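Local coordinates for protein putative NAD(P)H-flavin oxidoreductase (Neisseria meningitidis serogroup A / serotype 4A, PDB 6WT2) that binds FMN and probably uses NAD(P)H to reduce nitro compounds, as nitroreductases of the NfsB type do, at residues E171-A176 with S197-F202; K70-G75 with A176-V181; V87-K92 with I151-M156. One frame throughout, in Å; residues are numbered along the deposited sequence.

How the interactions relate
All three contacts are buried. Interaction 3 lies almost at the centre of the chain and is apolar, packing strand 85-92 on helix 138-162. Interaction 1 sits on the neighbouring strand, 194-203, which is backbone-bonded to Phe89, and mixes aromatic packing with a tyrosine hydrogen bond and backbone N-H groups offered to FMN. Interaction 2 lies farther out, about 17 Å from the chain centre to its own centre, where a phenylalanine of a loop packs on helix 175-185. Interactions 1 and 2 share Ala176 and that helix, and a probable backbone hydrogen bond, Gly75 N to Gly172 O, 2.8 Å, joins their FMN-binding ends. Interactions 2 and 3 do not touch.

Interaction 1: E171-A176 with S197-F202; sequences EGFNYA and SVAATF. With FMN (flavin mononucleotide), chain G; NIO (nicotinic acid), chain H.
Tyr175 reaches strand 194-203 with its hydroxyl, giving its proton from OH to the carbonyl O of Ser197 over 2.8 Å. The acceptor lies in the plane of the tyrosine ring, at its edge, but the donor stands 44° out of the plane of the Ser197 carbonyl, so the bond does not follow a lone pair. Beside it, Phe173 brings CE2 to within 4.0 Å of Ala199 CB, while the edge of its ring faces Val198 CA. Phe173 has CG between its backbone N and carbonyl carbon (chi1 53°), which turns the ring back toward the strand. The two aromatics also support each other: CE1 of Phe173 sits 3.4 Å above the plane of the Tyr175 ring, over its centre. On the flavin side, Glu171 CG meets Val198 CG2 at 4.1 Å, and the extended glutamate chain runs beside the flavin, with Glu171 CG 3.6 Å from FMN C6.

The same turn also grips the cofactor directly. Glu171 N donates to FMN N5 at 3.0 Å, and Gly172 N to FMN O4 at 2.8 Å. Gly172 CA lies 3.4 Å from C5 of the nicotinic acid. Gly172 is the centre of an inverse gamma turn, with Phe173 N bonded to Glu171 O.

Farther out, the carboxylate of Glu171 is held by Tyr150 and by Ser49, Trp144 and Gln148 of the second subunit. Asn174 caps the start of helix 175-185 by accepting from Asp177 N. Together these contacts form a wall of the FMN site at the dimer interface, as in the nitroreductase fold.

Interaction 2: K70-G75 with A176-V181; sequences KPFSWG and ADMERV. With FMN (flavin mononucleotide), chain G.
Phe72 lies with its ring against the first turns of helix 175-185, and most of the contact is carried by that ring. Its CH-pi interaction is with Asp177, whose CB stands 3.4 Å from the ring centroid and 4° off the normal, practically over the middle of one face. The carboxylate plane is turned 54° from the ring, with OD2 leaning back over Phe72 CB and CG.

Apolar packing surrounds this. At the ring edge Val181 CG2 approaches Phe72 CE2 at 3.8 Å, and on the other flank Phe72 CE1 meets the CB of selenomethionine Met178 at 4.1 Å. The ring also reaches the helix backbone, with Phe72 CE1 3.6 Å from Met178 N. It thus spans one turn of the helix, from Asp177 to Val181. Met178 starts with CG opposite its own backbone N (chi1 -176°) and then bends at both following torsions, which brings its methyl CE to 3.6 Å from Ser73 OG.

The polar groups are bound mainly outside this pairing. Ser73 OG is hydrogen-bonded to Ile69 O, at the end of the preceding helix. Within the helix, Asp177 OD1 and Arg180 NH1 are 3.1 Å apart, an attraction of charges alone because no N-H points at the oxygen. A backbone hydrogen bond of Phe72 with Asn174 ties the loop to the residue before the helix.

At the C-terminal end of 70-75, Gly75 O accepts a hydrogen bond from FMN N3 at 2.9 Å. The arrangement is a loop packed on a helix start, leading into the pyrimidine edge of the FMN pocket of a nitroreductase.

Interaction 3: V87-K92 with I151-M156; sequences VVFLAK and IALGNM
Phe89 projects from strand 85-92 onto helix 138-162, a helix-on-sheet packing within the alpha/beta nitroreductase fold. Over 87-92 and 151-156 the axes run roughly antiparallel (153°) and come within 10.5 Å of each other, and the ring bridges much of that gap. Its CG is opposite the carbonyl carbon (chi1 -65°), which, with CB already directed at the helix, sends the ring toward it.

The Leu153 side chain crosses that of Phe89 at about a right angle. With CG set opposite its backbone N (chi1 169°), it brings CD1 to 3.6 Å from Phe89 CE2, while its CB lies over one face, toward the rim. Val87 CG1, from the same strand as Phe89, lies over the opposite face, also toward the rim. Ala152 adds a looser touch beside CE1.

Leu153 also packs on Ala200 of the adjoining strand and on Ile151 of the second subunit, so the contact continues toward the dimer interface. Phe57, from the strand on the other side, meets the Phe89 ring at a steep angle.

Selenomethionine Met156 runs extended as far as its selenium and then bends at chi3, placing its methyl CE 4.3 Å from Val87 CG2. Its selenium makes a Met-aromatic contact at the edge of the Phe89 ring, with Met156 SE 3.6 Å from Phe89 CE1.

Interaction 1: E171-A176 with S197-F202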
# COMPACT_ATOMS: atom_id res chain seq x y z
N GLU A 171 -1.57 -0.36 -12.96
CA GLU A 171 -1.00 0.95 -13.25
C GLU A 171 -0.86 1.19 -14.75
O GLU A 171 -0.48 2.30 -15.15
CB GLU A 171 0.40 1.10 -12.61
CG GLU A 171 0.38 1.44 -11.13
CD GLU A 171 1.79 1.36 -10.53
OE1 GLU A 171 2.73 1.04 -11.29
OE2 GLU A 171 1.96 1.61 -9.32
N GLY A 172 -1.15 0.19 -15.58
CA GLY A 172 -0.86 0.28 -16.99
C GLY A 172 -1.88 1.07 -17.78
O GLY A 172 -2.63 0.52 -18.59
N PHE A 173 -1.92 2.38 -17.56
CA PHE A 173 -2.79 3.25 -18.33
C PHE A 173 -2.19 4.64 -18.35
O PHE A 173 -1.36 4.99 -17.52
CB PHE A 173 -4.20 3.28 -17.74
CG PHE A 173 -4.25 3.61 -16.27
CD1 PHE A 173 -4.30 4.93 -15.84
CD2 PHE A 173 -4.29 2.60 -15.32
CE1 PHE A 173 -4.36 5.24 -14.50
CE2 PHE A 173 -4.37 2.90 -13.97
CZ PHE A 173 -4.39 4.22 -13.56
N ASN A 174 -2.62 5.43 -19.33
CA ASN A 174 -2.19 6.82 -19.37
C ASN A 174 -2.91 7.59 -18.28
O ASN A 174 -4.14 7.71 -18.28
CB ASN A 174 -2.45 7.43 -20.74
CG ASN A 174 -1.87 8.83 -20.87
OD1 ASN A 174 -2.46 9.80 -20.42
ND2 ASN A 174 -0.69 8.92 -21.47
N TYR A 175 -2.15 8.12 -17.32
CA TYR A 175 -2.77 8.72 -16.14
C TYR A 175 -3.48 10.02 -16.49
O TYR A 175 -4.56 10.31 -15.95
CB TYR A 175 -1.73 8.94 -15.06
CG TYR A 175 -1.60 7.76 -14.12
CD1 TYR A 175 -1.97 7.88 -12.79
CD2 TYR A 175 -1.12 6.53 -14.58
CE1 TYR A 175 -1.85 6.80 -11.91
CE2 TYR A 175 -1.00 5.45 -13.71
CZ TYR A 175 -1.36 5.59 -12.38
OH TYR A 175 -1.25 4.52 -11.52
N ALA A 176 -2.89 10.83 -17.37
CA ALA A 176 -3.53 12.08 -17.77
C ALA A 176 -4.83 11.82 -18.54
O ALA A 176 -5.83 12.53 -18.34
CB ALA A 176 -2.57 12.91 -18.62
N SER A 197 -4.79 7.55 -8.79
CA SER A 197 -3.69 6.93 -8.07
C SER A 197 -3.28 5.58 -8.64
O SER A 197 -2.09 5.36 -8.94
CB SER A 197 -4.09 6.75 -6.60
OG SER A 197 -3.07 6.06 -5.90
N VAL A 198 -4.24 4.67 -8.80
CA VAL A 198 -4.03 3.28 -9.19
C VAL A 198 -5.40 2.68 -9.46
O VAL A 198 -6.43 3.28 -9.11
CB VAL A 198 -3.28 2.51 -8.07
CG1 VAL A 198 -4.17 2.39 -6.84
CG2 VAL A 198 -2.74 1.13 -8.56
N ALA A 199 -5.45 1.53 -10.13
CA ALA A 199 -6.72 0.84 -10.39
C ALA A 199 -6.58 -0.63 -10.00
O ALA A 199 -5.48 -1.13 -9.76
CB ALA A 199 -7.14 0.98 -11.86
N ALA A 200 -7.72 -1.31 -9.92
CA ALA A 200 -7.76 -2.74 -9.68
C ALA A 200 -8.99 -3.34 -10.35
O ALA A 200 -10.05 -2.73 -10.35
CB ALA A 200 -7.80 -3.06 -8.19
N THR A 201 -8.84 -4.54 -10.91
CA THR A 201 -9.96 -5.31 -11.42
C THR A 201 -10.29 -6.43 -10.44
O THR A 201 -9.43 -6.89 -9.69
CB THR A 201 -9.64 -5.90 -12.81
OG1 THR A 201 -8.49 -6.76 -12.74
CG2 THR A 201 -9.34 -4.77 -13.79
N PHE A 202 -11.54 -6.88 -10.47
CA PHE A 202 -12.00 -7.97 -9.62
C PHE A 202 -12.97 -8.85 -10.39
O PHE A 202 -13.79 -8.35 -11.16
CB PHE A 202 -12.74 -7.47 -8.37
CG PHE A 202 -11.90 -6.62 -7.47
CD1 PHE A 202 -11.22 -7.18 -6.40
CD2 PHE A 202 -11.82 -5.25 -7.67
CE1 PHE A 202 -10.44 -6.38 -5.56
CE2 PHE A 202 -11.05 -4.44 -6.84
CZ PHE A 202 -10.35 -5.01 -5.79
N1 FMN G . -0.55 -6.40 -14.14
C2 FMN G . -0.99 -6.12 -15.40
O2 FMN G . -1.19 -7.07 -16.18
N3 FMN G . -1.25 -4.87 -15.82
C4 FMN G . -1.03 -3.79 -15.05
O4 FMN G . -1.34 -2.63 -15.41
C4A FMN G . -0.53 -4.01 -13.68
N5 FMN G . -0.19 -2.97 -12.90
C5A FMN G . 0.17 -3.19 -11.61
C6 FMN G . 0.19 -2.11 -10.72
C7 FMN G . 0.57 -2.32 -9.40
C7M FMN G . 0.62 -1.17 -8.42
C8 FMN G . 0.89 -3.70 -8.93
C8M FMN G . 1.18 -3.93 -7.47
C9 FMN G . 0.80 -4.78 -9.80
C9A FMN G . 0.38 -4.57 -11.11
N10 FMN G . 0.24 -5.67 -12.00
C10 FMN G . -0.18 -5.41 -13.31
C1' FMN G . 0.47 -7.04 -11.54
C2' FMN G . 1.96 -7.40 -11.45
O2' FMN G . 2.52 -7.63 -12.77
C3' FMN G . 2.07 -8.62 -10.53
O3' FMN G . 1.62 -8.23 -9.22
C4' FMN G . 3.47 -9.21 -10.39
O4' FMN G . 3.97 -9.59 -11.66
C5' FMN G . 3.45 -10.42 -9.46
O5' FMN G . 2.56 -11.42 -9.94
P FMN G . 1.39 -11.94 -8.95
O1P FMN G . 0.76 -10.64 -8.52
O2P FMN G . 0.47 -12.83 -9.73
O3P FMN G . 2.04 -12.62 -7.78
N NIO H . 1.86 -2.46 -17.28
C1 NIO H . 2.06 -3.69 -16.80
C2 NIO H . 2.53 -3.85 -15.50
C3 NIO H . 2.79 -2.75 -14.70
C4 NIO H . 2.57 -1.49 -15.23
C5 NIO H . 2.11 -1.37 -16.53
C6 NIO H . 2.76 -5.22 -14.96
O1 NIO H . 2.97 -5.33 -13.75
O2 NIO H . 2.72 -6.20 -15.73

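Interaction 2: K70-G75 with A176-V181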
# COMPACT_ATOMS: atom_id res chain seq x y z
N LYS A 70 -10.58 2.15 -22.52
CA LYS A 70 -9.83 1.04 -23.11
C LYS A 70 -8.69 1.46 -24.05
O LYS A 70 -7.60 0.87 -23.94
CB LYS A 70 -10.81 0.11 -23.83
CG LYS A 70 -10.13 -1.06 -24.55
CD LYS A 70 -11.12 -1.89 -25.35
CE LYS A 70 -12.20 -2.50 -24.47
NZ LYS A 70 -13.23 -3.19 -25.31
N PRO A 71 -8.86 2.44 -24.96
CA PRO A 71 -7.77 2.75 -25.90
C PRO A 71 -6.46 3.16 -25.25
O PRO A 71 -5.41 3.01 -25.89
CB PRO A 71 -8.35 3.90 -26.74
CG PRO A 71 -9.81 3.75 -26.62
CD PRO A 71 -10.05 3.26 -25.23
N PHE A 72 -6.46 3.66 -24.02
CA PHE A 72 -5.20 4.02 -23.36
C PHE A 72 -4.93 3.18 -22.12
O PHE A 72 -4.04 3.53 -21.33
CB PHE A 72 -5.18 5.51 -23.02
CG PHE A 72 -6.35 5.99 -22.20
CD1 PHE A 72 -6.37 5.82 -20.82
CD2 PHE A 72 -7.42 6.62 -22.81
CE1 PHE A 72 -7.47 6.26 -20.06
CE2 PHE A 72 -8.52 7.08 -22.05
CZ PHE A 72 -8.53 6.90 -20.68
N SER A 73 -5.66 2.09 -21.92
CA SER A 73 -5.50 1.28 -20.72
C SER A 73 -4.94 -0.10 -21.06
O SER A 73 -5.54 -1.13 -20.71
CB SER A 73 -6.84 1.15 -20.00
OG SER A 73 -7.24 2.41 -19.49
N TRP A 74 -3.79 -0.13 -21.72
CA TRP A 74 -3.25 -1.38 -22.24
C TRP A 74 -2.96 -2.39 -21.14
O TRP A 74 -3.00 -3.60 -21.38
CB TRP A 74 -2.00 -1.10 -23.07
CG TRP A 74 -0.98 -0.26 -22.35
CD1 TRP A 74 -1.06 1.08 -22.10
CD2 TRP A 74 0.26 -0.70 -21.80
NE1 TRP A 74 0.06 1.50 -21.43
CE2 TRP A 74 0.89 0.42 -21.23
CE3 TRP A 74 0.91 -1.95 -21.74
CZ2 TRP A 74 2.14 0.35 -20.60
CZ3 TRP A 74 2.15 -2.02 -21.11
CH2 TRP A 74 2.75 -0.88 -20.55
N GLY A 75 -2.69 -1.93 -19.92
CA GLY A 75 -2.44 -2.86 -18.82
C GLY A 75 -3.64 -3.70 -18.42
O GLY A 75 -3.46 -4.69 -17.71
N ALA A 176 -2.89 10.83 -17.37
CA ALA A 176 -3.53 12.08 -17.77
C ALA A 176 -4.83 11.82 -18.54
O ALA A 176 -5.83 12.53 -18.34
CB ALA A 176 -2.57 12.91 -18.62
N ASP A 177 -4.83 10.82 -19.42
CA ASP A 177 -6.06 10.47 -20.14
C ASP A 177 -7.14 9.98 -19.18
O ASP A 177 -8.32 10.27 -19.37
CB ASP A 177 -5.77 9.40 -21.19
CG ASP A 177 -4.97 9.91 -22.37
OD1 ASP A 177 -5.04 11.12 -22.66
OD2 ASP A 177 -4.27 9.10 -23.01
N MSE A 178 -6.75 9.21 -18.17
CA MSE A 178 -7.71 8.63 -17.23
C MSE A 178 -8.42 9.75 -16.49
O MSE A 178 -9.65 9.71 -16.33
CB MSE A 178 -7.00 7.67 -16.25
CG MSE A 178 -7.96 6.94 -15.30
SE MSE A 178 -9.13 5.65 -16.24
CE MSE A 178 -7.86 4.17 -16.37
N GLU A 179 -7.66 10.74 -16.02
CA GLU A 179 -8.27 11.88 -15.35
C GLU A 179 -9.18 12.64 -16.30
O GLU A 179 -10.29 13.04 -15.92
CB GLU A 179 -7.21 12.81 -14.76
CG GLU A 179 -7.77 14.19 -14.36
CD GLU A 179 -6.78 15.05 -13.56
OE1 GLU A 179 -6.32 14.59 -12.49
OE2 GLU A 179 -6.47 16.17 -14.01
N ARG A 180 -8.73 12.86 -17.53
CA ARG A 180 -9.54 13.60 -18.50
C ARG A 180 -10.89 12.93 -18.73
O ARG A 180 -11.94 13.59 -18.70
CB ARG A 180 -8.78 13.75 -19.82
CG ARG A 180 -9.66 14.18 -21.00
CD ARG A 180 -8.88 14.11 -22.31
NE ARG A 180 -8.91 12.77 -22.92
CZ ARG A 180 -8.01 12.31 -23.78
NH1 ARG A 180 -6.98 13.07 -24.13
NH2 ARG A 180 -8.12 11.08 -24.27
N VAL A 181 -10.89 11.61 -18.93
CA VAL A 181 -12.13 10.90 -19.22
C VAL A 181 -13.02 10.80 -17.98
O VAL A 181 -14.22 11.10 -18.02
CB VAL A 181 -11.82 9.51 -19.81
CG1 VAL A 181 -13.09 8.65 -19.84
CG2 VAL A 181 -11.22 9.63 -21.21
N1 FMN G . -0.55 -6.40 -14.14
C2 FMN G . -0.99 -6.12 -15.40
O2 FMN G . -1.19 -7.07 -16.18
N3 FMN G . -1.25 -4.87 -15.82
C4 FMN G . -1.03 -3.79 -15.05
O4 FMN G . -1.34 -2.63 -15.41
C4A FMN G . -0.53 -4.01 -13.68
N5 FMN G . -0.19 -2.97 -12.90
C5A FMN G . 0.17 -3.19 -11.61
C6 FMN G . 0.19 -2.11 -10.72
C7 FMN G . 0.57 -2.32 -9.40
C7M FMN G . 0.62 -1.17 -8.42
C8 FMN G . 0.89 -3.70 -8.93
C8M FMN G . 1.18 -3.93 -7.47
C9 FMN G . 0.80 -4.78 -9.80
C9A FMN G . 0.38 -4.57 -11.11
N10 FMN G . 0.24 -5.67 -12.00
C10 FMN G . -0.18 -5.41 -13.31
C1' FMN G . 0.47 -7.04 -11.54
C2' FMN G . 1.96 -7.40 -11.45
O2' FMN G . 2.52 -7.63 -12.77
C3' FMN G . 2.07 -8.62 -10.53
O3' FMN G . 1.62 -8.23 -9.22
C4' FMN G . 3.47 -9.21 -10.39
O4' FMN G . 3.97 -9.59 -11.66
C5' FMN G . 3.45 -10.42 -9.46
O5' FMN G . 2.56 -11.42 -9.94
P FMN G . 1.39 -11.94 -8.95
O1P FMN G . 0.76 -10.64 -8.52
O2P FMN G . 0.47 -12.83 -9.73
O3P FMN G . 2.04 -12.62 -7.78

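Interaction 3: V87-K92 with I151-M156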
# COMPACT_ATOMS: atom_id res chain seq x y z
N VAL A 87 -12.25 -0.86 -10.03
CA VAL A 87 -12.12 0.24 -9.08
C VAL A 87 -10.94 1.09 -9.51
O VAL A 87 -9.84 0.57 -9.74
CB VAL A 87 -11.94 -0.27 -7.63
CG1 VAL A 87 -11.77 0.91 -6.66
CG2 VAL A 87 -13.12 -1.13 -7.21
N VAL A 88 -11.17 2.39 -9.66
CA VAL A 88 -10.11 3.36 -9.88
C VAL A 88 -9.98 4.15 -8.59
O VAL A 88 -10.96 4.75 -8.13
CB VAL A 88 -10.42 4.28 -11.07
CG1 VAL A 88 -9.31 5.33 -11.22
CG2 VAL A 88 -10.61 3.45 -12.36
N PHE A 89 -8.79 4.13 -8.00
CA PHE A 89 -8.52 4.79 -6.74
C PHE A 89 -8.11 6.23 -6.99
O PHE A 89 -7.22 6.50 -7.80
CB PHE A 89 -7.41 4.06 -5.97
CG PHE A 89 -7.76 2.67 -5.53
CD1 PHE A 89 -8.13 2.41 -4.22
CD2 PHE A 89 -7.72 1.60 -6.43
CE1 PHE A 89 -8.44 1.13 -3.81
CE2 PHE A 89 -8.04 0.32 -6.04
CZ PHE A 89 -8.39 0.07 -4.72
N LEU A 90 -8.77 7.15 -6.30
CA LEU A 90 -8.39 8.55 -6.30
C LEU A 90 -7.68 8.89 -5.00
O LEU A 90 -8.04 8.38 -3.94
CB LEU A 90 -9.62 9.46 -6.43
CG LEU A 90 -10.58 9.15 -7.57
CD1 LEU A 90 -11.77 10.17 -7.49
CD2 LEU A 90 -9.87 9.17 -8.91
N ALA A 91 -6.71 9.79 -5.08
CA ALA A 91 -6.04 10.30 -3.89
C ALA A 91 -6.29 11.80 -3.77
O ALA A 91 -6.40 12.52 -4.77
CB ALA A 91 -4.53 9.98 -3.92
N LYS A 92 -6.39 12.27 -2.53
CA LYS A 92 -6.61 13.69 -2.26
C LYS A 92 -5.43 14.54 -2.73
O LYS A 92 -4.27 14.21 -2.44
CB LYS A 92 -6.83 13.90 -0.77
CG LYS A 92 -7.34 15.29 -0.43
CD LYS A 92 -8.74 15.48 -0.98
CE LYS A 92 -9.28 16.91 -0.81
NZ LYS A 92 -8.59 17.87 -1.74
N ILE A 151 -2.26 1.05 0.41
CA ILE A 151 -2.64 0.21 1.54
C ILE A 151 -4.04 -0.35 1.32
O ILE A 151 -4.27 -1.55 1.45
CB ILE A 151 -2.58 1.00 2.85
CG1 ILE A 151 -1.21 1.64 3.05
CG2 ILE A 151 -2.98 0.10 4.02
CD1 ILE A 151 -1.15 2.50 4.31
N ALA A 152 -4.99 0.53 1.00
CA ALA A 152 -6.35 0.09 0.72
C ALA A 152 -6.38 -0.89 -0.45
O ALA A 152 -7.08 -1.90 -0.40
CB ALA A 152 -7.25 1.28 0.42
N LEU A 153 -5.63 -0.58 -1.51
CA LEU A 153 -5.51 -1.50 -2.63
C LEU A 153 -5.06 -2.89 -2.18
O LEU A 153 -5.70 -3.90 -2.48
CB LEU A 153 -4.55 -0.93 -3.67
CG LEU A 153 -4.13 -1.89 -4.79
CD1 LEU A 153 -5.24 -1.99 -5.79
CD2 LEU A 153 -2.83 -1.42 -5.42
N GLY A 154 -3.94 -2.95 -1.45
CA GLY A 154 -3.43 -4.24 -0.98
C GLY A 154 -4.45 -5.01 -0.16
O GLY A 154 -4.64 -6.21 -0.35
N ASN A 155 -5.15 -4.32 0.75
CA ASN A 155 -6.10 -4.98 1.64
C ASN A 155 -7.32 -5.50 0.88
O ASN A 155 -7.78 -6.62 1.13
CB ASN A 155 -6.54 -4.01 2.74
CG ASN A 155 -5.53 -3.90 3.85
OD1 ASN A 155 -4.72 -4.82 4.08
ND2 ASN A 155 -5.57 -2.79 4.58
N MSE A 156 -7.86 -4.71 -0.04
CA MSE A 156 -8.99 -5.16 -0.83
C MSE A 156 -8.66 -6.41 -1.65
O MSE A 156 -9.43 -7.38 -1.68
CB MSE A 156 -9.48 -4.03 -1.72
CG MSE A 156 -10.14 -2.93 -0.91
SE MSE A 156 -10.36 -1.30 -1.92
CE MSE A 156 -11.52 -2.02 -3.29